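Local coordinates for cellulose binding domain-containing protein (Clostridium clariflavum, PDB 4B96) that probably binds cellulose through this calcium-containing family 3b carbohydrate-binding module, one part of a longer membrane protein of a biomass-sensing system, at residues 10-15 / 20-25; 107-110 / 114-117. One frame throughout, in Å; residues are numbered along the deposited sequence.

Contact 1 (10-15 / 20-25)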
ATOM      1  N   TYR A  10      16.150  -0.875  -3.730  1.00 24.28           N
ATOM      2  CA  TYR A  10      17.387  -0.472  -3.111  1.00 25.54           C
ATOM      3  C   TYR A  10      17.908   0.696  -3.869  1.00 24.46           C
ATOM      4  O   TYR A  10      17.933   0.713  -5.087  1.00 25.98           O
ATOM      5  CB  TYR A  10      18.456  -1.609  -3.121  1.00 29.71           C
ATOM      6  CG  TYR A  10      19.751  -1.100  -2.508  1.00 37.20           C
ATOM      7  CD1 TYR A  10      19.734  -0.483  -1.241  1.00 44.83           C
ATOM      8  CD2 TYR A  10      20.973  -1.169  -3.192  1.00 40.52           C
ATOM      9  CE1 TYR A  10      20.870   0.023  -0.661  1.00 48.56           C
ATOM     10  CE2 TYR A  10      22.148  -0.679  -2.604  1.00 44.18           C
ATOM     11  CZ  TYR A  10      22.082  -0.070  -1.346  1.00 50.24           C
ATOM     12  OH  TYR A  10      23.213   0.449  -0.735  1.00 53.88           O
ATOM     13  N   ASN A  11      18.315   1.757  -3.186  0.59 25.97           N
ATOM     14  CA  ASN A  11      18.881   2.927  -3.884  0.59 23.77           C
ATOM     15  C   ASN A  11      20.364   3.130  -3.542  0.59 24.39           C
ATOM     16  O   ASN A  11      20.718   3.574  -2.431  0.59 20.83           O
ATOM     17  CB  ASN A  11      18.103   4.207  -3.520  0.59 28.97           C
ATOM     18  CG  ASN A  11      18.258   5.332  -4.565  0.59 31.82           C
ATOM     19  OD1 ASN A  11      19.331   5.483  -5.188  0.59 30.06           O
ATOM     20  ND2 ASN A  11      17.166   6.145  -4.760  0.59 26.95           N
ATOM     21  N   GLU A  12      21.228   2.835  -4.512  1.00 23.93           N
ATOM     22  CA  GLU A  12      22.662   2.859  -4.332  1.00 21.87           C
ATOM     23  C   GLU A  12      23.188   4.257  -4.090  1.00 30.08           C
ATOM     24  O   GLU A  12      24.287   4.411  -3.587  1.00 34.36           O
ATOM     25  CB  GLU A  12      23.357   2.294  -5.601  1.00 27.82           C
ATOM     26  CG  GLU A  12      23.126   0.802  -5.804  1.00 29.53           C
ATOM     27  CD  GLU A  12      21.790   0.459  -6.488  1.00 30.64           C
ATOM     28  OE1 GLU A  12      21.030   1.360  -6.870  1.00 26.85           O
ATOM     29  OE2 GLU A  12      21.498  -0.741  -6.660  1.00 35.53           O
ATOM     30  N   GLN A  13      22.417   5.273  -4.488  1.00 29.05           N
ATOM     31  CA  GLN A  13      22.789   6.674  -4.289  1.00 28.84           C
ATOM     32  C   GLN A  13      22.028   7.266  -3.127  1.00 26.78           C
ATOM     33  O   GLN A  13      20.908   7.801  -3.312  1.00 26.80           O
ATOM     34  CB  GLN A  13      22.417   7.532  -5.518  1.00 32.32           C
ATOM     35  CG  GLN A  13      22.894   7.011  -6.879  1.00 39.14           C
ATOM     36  CD  GLN A  13      24.344   7.320  -7.131  1.00 47.79           C
ATOM     37  OE1 GLN A  13      24.936   8.136  -6.427  1.00 50.06           O
ATOM     38  NE2 GLN A  13      24.927   6.671  -8.139  1.00 50.92           N
ATOM     39  N   GLN A  14      22.616   7.237  -1.940  1.00 21.45           N
ATOM     40  CA  GLN A  14      21.867   7.729  -0.785  1.00 25.77           C
ATOM     41  C   GLN A  14      22.243   9.158  -0.378  1.00 28.43           C
ATOM     42  O   GLN A  14      21.737   9.662   0.597  1.00 33.18           O
ATOM     43  CB  GLN A  14      21.954   6.751   0.381  1.00 32.91           C
ATOM     44  CG  GLN A  14      21.037   5.533   0.130  1.00 32.46           C
ATOM     45  CD  GLN A  14      20.959   4.631   1.305  1.00 41.62           C
ATOM     46  OE1 GLN A  14      21.271   5.029   2.436  1.00 46.90           O
ATOM     47  NE2 GLN A  14      20.531   3.380   1.064  1.00 47.54           N
ATOM     48  N   SER A  15      23.151   9.791  -1.117  1.00 30.44           N
ATOM     49  CA  SER A  15      23.444  11.236  -0.909  1.00 32.45           C
ATOM     50  C   SER A  15      22.216  12.037  -1.358  1.00 28.65           C
ATOM     51  O   SER A  15      21.554  11.658  -2.324  1.00 24.88           O
ATOM     52  CB  SER A  15      24.604  11.666  -1.781  1.00 34.09           C
ATOM     53  OG  SER A  15      25.805  11.128  -1.272  1.00 44.12           O
ATOM     54  N   ALA A  20      22.460  10.772 -10.419  1.00 19.85           N
ATOM     55  CA  ALA A  20      21.607   9.698 -10.856  1.00 21.03           C
ATOM     56  C   ALA A  20      20.633   9.351  -9.740  1.00 22.81           C
ATOM     57  O   ALA A  20      20.986   9.368  -8.544  1.00 22.06           O
ATOM     58  CB  ALA A  20      22.439   8.467 -11.285  1.00 19.71           C
ATOM     59  N   ILE A  21      19.398   9.032 -10.113  1.00 20.88           N
ATOM     60  CA  ILE A  21      18.471   8.466  -9.182  1.00 18.08           C
ATOM     61  C   ILE A  21      18.380   6.967  -9.512  1.00 22.77           C
ATOM     62  O   ILE A  21      18.204   6.610 -10.685  1.00 18.23           O
ATOM     63  CB  ILE A  21      17.083   9.144  -9.320  1.00 18.55           C
ATOM     64  CG1 ILE A  21      17.148  10.545  -8.663  1.00 21.18           C
ATOM     65  CG2 ILE A  21      15.980   8.256  -8.606  1.00 15.62           C
ATOM     66  CD1 ILE A  21      15.838  11.382  -8.917  1.00 20.34           C
ATOM     67  N   ARG A  22      18.553   6.088  -8.520  1.00 20.20           N
ATOM     68  CA  ARG A  22      18.454   4.639  -8.809  1.00 19.78           C
ATOM     69  C   ARG A  22      17.098   4.121  -8.422  1.00 20.75           C
ATOM     70  O   ARG A  22      16.696   4.214  -7.246  1.00 20.75           O
ATOM     71  CB  ARG A  22      19.570   3.866  -8.098  1.00 17.77           C
ATOM     72  CG  ARG A  22      20.931   4.311  -8.635  1.00 20.54           C
ATOM     73  CD  ARG A  22      21.172   3.711 -10.072  1.00 24.00           C
ATOM     74  NE  ARG A  22      21.163   2.244 -10.095  1.00 22.98           N
ATOM     75  CZ  ARG A  22      22.223   1.503  -9.826  1.00 22.52           C
ATOM     76  NH1 ARG A  22      23.377   2.089  -9.526  1.00 21.01           N
ATOM     77  NH2 ARG A  22      22.126   0.172  -9.828  1.00 23.08           N
ATOM     78  N   TRP A  23      16.347   3.641  -9.401  1.00 21.02           N
ATOM     79  CA  TRP A  23      15.005   3.145  -9.098  1.00 17.61           C
ATOM     80  C   TRP A  23      14.962   1.622  -8.873  1.00 16.94           C
ATOM     81  O   TRP A  23      13.871   1.032  -8.815  1.00 18.68           O
ATOM     82  CB  TRP A  23      14.062   3.572 -10.203  1.00 18.77           C
ATOM     83  CG  TRP A  23      14.643   3.378 -11.637  1.00 17.05           C
ATOM     84  CD1 TRP A  23      15.258   4.340 -12.448  1.00 16.43           C
ATOM     85  CD2 TRP A  23      14.658   2.155 -12.376  1.00 18.50           C
ATOM     86  NE1 TRP A  23      15.606   3.761 -13.662  1.00 19.10           N
ATOM     87  CE2 TRP A  23      15.273   2.420 -13.626  1.00 19.50           C
ATOM     88  CE3 TRP A  23      14.205   0.848 -12.099  1.00 17.11           C
ATOM     89  CZ2 TRP A  23      15.444   1.420 -14.595  1.00 19.82           C
ATOM     90  CZ3 TRP A  23      14.364  -0.143 -13.055  1.00 18.33           C
ATOM     91  CH2 TRP A  23      14.989   0.153 -14.307  1.00 20.86           C
ATOM     92  N   ASP A  24      16.129   0.978  -8.768  1.00 15.72           N
ATOM     93  CA  ASP A  24      16.206  -0.510  -8.759  1.00 15.90           C
ATOM     94  C   ASP A  24      15.144  -1.195  -7.899  1.00 19.83           C
ATOM     95  O   ASP A  24      14.994  -0.880  -6.671  1.00 18.38           O
ATOM     96  CB  ASP A  24      17.500  -0.985  -8.130  1.00 17.49           C
ATOM     97  CG  ASP A  24      18.738  -0.497  -8.893  1.00 26.04           C
ATOM     98  OD1 ASP A  24      18.608   0.428  -9.750  1.00 26.15           O
ATOM     99  OD2 ASP A  24      19.814  -1.048  -8.601  1.00 26.39           O
ATOM    100  N   PHE A  25      14.494  -2.189  -8.473  1.00 18.65           N
ATOM    101  CA  PHE A  25      13.485  -2.922  -7.726  1.00 17.00           C
ATOM    102  C   PHE A  25      13.498  -4.401  -8.047  1.00 20.13           C
ATOM    103  O   PHE A  25      14.070  -4.838  -9.076  1.00 19.64           O
ATOM    104  CB  PHE A  25      12.091  -2.339  -7.951  1.00 12.04           C
ATOM    105  CG  PHE A  25      11.632  -2.354  -9.393  1.00 16.33           C
ATOM    106  CD1 PHE A  25      10.956  -3.470  -9.909  1.00 16.83           C
ATOM    107  CD2 PHE A  25      11.780  -1.201 -10.204  1.00 15.81           C
ATOM    108  CE1 PHE A  25      10.496  -3.489 -11.231  1.00 18.34           C
ATOM    109  CE2 PHE A  25      11.296  -1.193 -11.527  1.00 18.28           C
ATOM    110  CZ  PHE A  25      10.691  -2.364 -12.055  1.00 17.26           C
TER
HETATM  111  O   HOH W   1      24.605   4.902  -9.940  1.00 26.32           O
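Bends at chi2 (-74°) and again at chi3 turn the R22 chain twice, and a bend at chi2 of E12 (83°) lays its carboxylate over one face of the R22 guanidinium. The two planes are nearly parallel, 13° apart, with E12 OE1 above the middle of the group and 3.3 Å from R22 NE. No N-H points at this oxygen, so the salt bridge works by charge alone. R22 NE and NH2 are directed to D24: R22 NE donates to D24 OD1 over 3.2 Å, meeting its syn side but tilted out of the carboxylate plane, and R22 NH2 lies 2.9 Å from D24 OD2, a weak hydrogen bond within a salt bridge. E12 OE2 and D24 OD2 approach to 2.6 Å, so one of the two acids probably holds a proton, and the arginine probably offsets the negative charge gathered here. Water 1, in the guanidinium plane, accepts from R22 NH1 and from Q13 NE2, while Q13 CG packs on R22 CG at 3.8 Å. Along the backbones, Y10 N donates to D24 O over 3.2 Å; R22 N gives N11 OD1 a weak bond, and Q13 N gives that oxygen a second one, closing an Asx turn. Thus the loop continuing from strand 5-9 is joined, through an E12-R22-D24 salt-bridge network, to the neighbouring inner strand 20-29 of the five-stranded antiparallel sheet of the CBM3 module.

Contact 2 (107-110 / 114-117). With CA (calcium ion), chain E.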
ATOM      1  N   ILE A 107      17.728   6.978 -13.604  1.00 22.24           N
ATOM      2  CA  ILE A 107      17.435   8.128 -14.467  1.00 17.72           C
ATOM      3  C   ILE A 107      18.440   9.270 -14.174  1.00 20.40           C
ATOM      4  O   ILE A 107      18.940   9.385 -13.046  1.00 18.70           O
ATOM      5  CB  ILE A 107      15.997   8.675 -14.225  1.00 23.33           C
ATOM      6  CG1 ILE A 107      15.769   8.981 -12.738  1.00 20.43           C
ATOM      7  CG2 ILE A 107      14.966   7.710 -14.810  1.00 20.97           C
ATOM      8  CD1 ILE A 107      14.409   9.680 -12.439  1.00 24.81           C
ATOM      9  N   THR A 108      18.727  10.087 -15.180  1.00 17.97           N
ATOM     10  CA  THR A 108      19.711  11.164 -15.061  1.00 20.35           C
ATOM     11  C   THR A 108      19.096  12.331 -15.819  1.00 21.43           C
ATOM     12  O   THR A 108      18.253  12.119 -16.689  1.00 22.47           O
ATOM     13  CB  THR A 108      21.050  10.733 -15.759  1.00 27.43           C
ATOM     14  OG1 THR A 108      20.757  10.253 -17.095  1.00 26.31           O
ATOM     15  CG2 THR A 108      21.718   9.580 -14.974  1.00 24.30           C
ATOM     16  N   ARG A 109      19.505  13.548 -15.501  1.00 21.17           N
ATOM     17  CA  ARG A 109      19.149  14.696 -16.320  1.00 22.96           C
ATOM     18  C   ARG A 109      20.047  14.652 -17.546  1.00 26.35           C
ATOM     19  O   ARG A 109      21.265  14.360 -17.449  1.00 26.46           O
ATOM     20  CB  ARG A 109      19.414  16.015 -15.579  1.00 25.25           C
ATOM     21  CG  ARG A 109      18.549  16.174 -14.332  1.00 20.74           C
ATOM     22  CD  ARG A 109      18.931  17.513 -13.727  1.00 22.02           C
ATOM     23  NE  ARG A 109      17.981  17.899 -12.692  1.00 23.62           N
ATOM     24  CZ  ARG A 109      18.007  19.105 -12.110  1.00 27.91           C
ATOM     25  NH1 ARG A 109      18.964  19.986 -12.441  1.00 26.41           N
ATOM     26  NH2 ARG A 109      17.079  19.436 -11.188  1.00 19.85           N
ATOM     27  N   ASP A 110      19.477  14.985 -18.696  1.00 25.42           N
ATOM     28  CA  ASP A 110      20.242  14.984 -19.931  1.00 24.86           C
ATOM     29  C   ASP A 110      21.429  15.932 -19.860  1.00 27.81           C
ATOM     30  O   ASP A 110      22.430  15.725 -20.562  1.00 25.04           O
ATOM     31  CB  ASP A 110      19.359  15.418 -21.092  1.00 25.35           C
ATOM     32  CG  ASP A 110      20.051  15.254 -22.432  1.00 31.06           C
ATOM     33  OD1 ASP A 110      20.335  14.112 -22.862  1.00 35.99           O
ATOM     34  OD2 ASP A 110      20.315  16.272 -23.060  1.00 34.67           O
ATOM     35  N   GLU A 114      22.779  17.772 -11.085  1.00 23.12           N
ATOM     36  CA  GLU A 114      22.362  16.920  -9.965  1.00 23.63           C
ATOM     37  C   GLU A 114      20.891  17.066  -9.594  1.00 22.49           C
ATOM     38  O   GLU A 114      20.331  18.177  -9.611  1.00 22.75           O
ATOM     39  CB  GLU A 114      23.188  17.262  -8.714  1.00 27.95           C
ATOM     40  CG  GLU A 114      24.618  16.684  -8.744  1.00 38.02           C
ATOM     41  CD  GLU A 114      25.434  17.050  -7.477  1.00 50.43           C
ATOM     42  OE1 GLU A 114      25.179  18.128  -6.868  1.00 47.79           O
ATOM     43  OE2 GLU A 114      26.308  16.253  -7.105  1.00 54.98           O
ATOM     44  N   PHE A 115      20.289  15.936  -9.228  1.00 21.12           N
ATOM     45  CA  PHE A 115      18.999  15.957  -8.536  1.00 23.24           C
ATOM     46  C   PHE A 115      19.201  16.296  -7.046  1.00 25.81           C
ATOM     47  O   PHE A 115      20.290  16.075  -6.497  1.00 25.83           O
ATOM     48  CB  PHE A 115      18.355  14.567  -8.557  1.00 21.97           C
ATOM     49  CG  PHE A 115      18.030  14.076  -9.914  1.00 21.98           C
ATOM     50  CD1 PHE A 115      16.923  14.565 -10.601  1.00 20.86           C
ATOM     51  CD2 PHE A 115      18.790  13.054 -10.495  1.00 22.12           C
ATOM     52  CE1 PHE A 115      16.580  14.063 -11.888  1.00 21.20           C
ATOM     53  CE2 PHE A 115      18.475  12.551 -11.772  1.00 24.40           C
ATOM     54  CZ  PHE A 115      17.359  13.050 -12.488  1.00 23.99           C
ATOM     55  N   ASN A 116      18.128  16.783  -6.403  1.00 21.66           N
ATOM     56  CA  ASN A 116      18.034  16.840  -4.958  1.00 23.50           C
ATOM     57  C   ASN A 116      16.978  15.818  -4.579  1.00 27.16           C
ATOM     58  O   ASN A 116      15.776  16.015  -4.857  1.00 21.86           O
ATOM     59  CB  ASN A 116      17.586  18.254  -4.525  1.00 25.41           C
ATOM     60  CG  ASN A 116      17.245  18.329  -3.016  1.00 34.40           C
ATOM     61  OD1 ASN A 116      17.567  17.419  -2.240  1.00 29.18           O
ATOM     62  ND2 ASN A 116      16.574  19.406  -2.607  1.00 42.36           N
ATOM     63  N   GLN A 117      17.390  14.710  -3.983  1.00 19.41           N
ATOM     64  CA  GLN A 117      16.505  13.619  -3.740  1.00 20.26           C
ATOM     65  C   GLN A 117      15.684  13.799  -2.474  1.00 20.51           C
ATOM     66  O   GLN A 117      14.775  12.996  -2.200  1.00 19.63           O
ATOM     67  CB  GLN A 117      17.321  12.351  -3.568  1.00 20.80           C
ATOM     68  CG  GLN A 117      18.197  12.035  -4.773  1.00 22.37           C
ATOM     69  CD  GLN A 117      18.691  10.570  -4.741  1.00 21.38           C
ATOM     70  OE1 GLN A 117      17.962   9.690  -5.135  1.00 19.34           O
ATOM     71  NE2 GLN A 117      19.904  10.343  -4.258  1.00 22.38           N
TER
HETATM   72 CA    CA E1155      13.949  16.203  -6.138  1.00 25.95          CA
HETATM   73  O   HOH W   2      15.565  17.274  -7.694  1.00 20.90           O
HETATM   74  O   HOH W   3      14.761  14.501  -7.572  1.00 21.63           O
HETATM   75  O   HOH W   4      13.600  18.767  -5.890  1.00 27.04           O
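I107 meets F115 in two ways: its carbonyl oxygen lies at the ring edge, 3.4 Å from F115 CE2, and its CG1 stands 4.4 Å from F115 CZ. T108 contributes backbone, its CA approaching the same edge at 3.8 Å from F115 CE2. R109 covers more of the contact. Its CG sits 4.2 Å from the F115 ring centroid and 29° off the normal, an off-centre CH-pi contact. With chi2 at 180°, the chain then runs extended from CG to NE past the phenyl group, and the guanidinium plane ends up 77° from the ring plane. E114 O is centred over one guanidinium face, 3.5 Å from R109 CZ; the polar end finds its strongest partner in D48, through a salt bridge from R109 NH2, while R109 NH1 hydrogen-bonds T113 OG1. Beyond the ring, N116 O binds the calcium ion at 2.2 Å, and N116 N donates to water 2, itself a calcium ligand. In the fold, the F115 ring reaches from short strand 115-116 to the end of strand 100-109, also touching I21 of strand 20-29 and I53 of strand 53-60, while strand 115-116 pairs antiparallel with strand 17-18.

In the fold
Contacts 1 and 2 follow one another along the chain, their centres 11 Å apart, and both reach the sheet in which strands 20-29 and 100-109 are neighbours. They touch directly. Q117 NE2 lies 2.9 Å from Q13 O and 2.9 Å from S15 O, two probable hydrogen bonds that tie the 10-15 loop to the 114-117 segment, while I21 CG1 packs 3.5 Å from F115 CD2. The calcium ion belongs to contact 2 through N116 O, its other protein ligands being the backbone O of K47 and the OD1 atoms of D119 and D120. Contact 1 stands farther back: the N11 side chain is about 11 Å from the ion and about 7 Å from the D120 side chain.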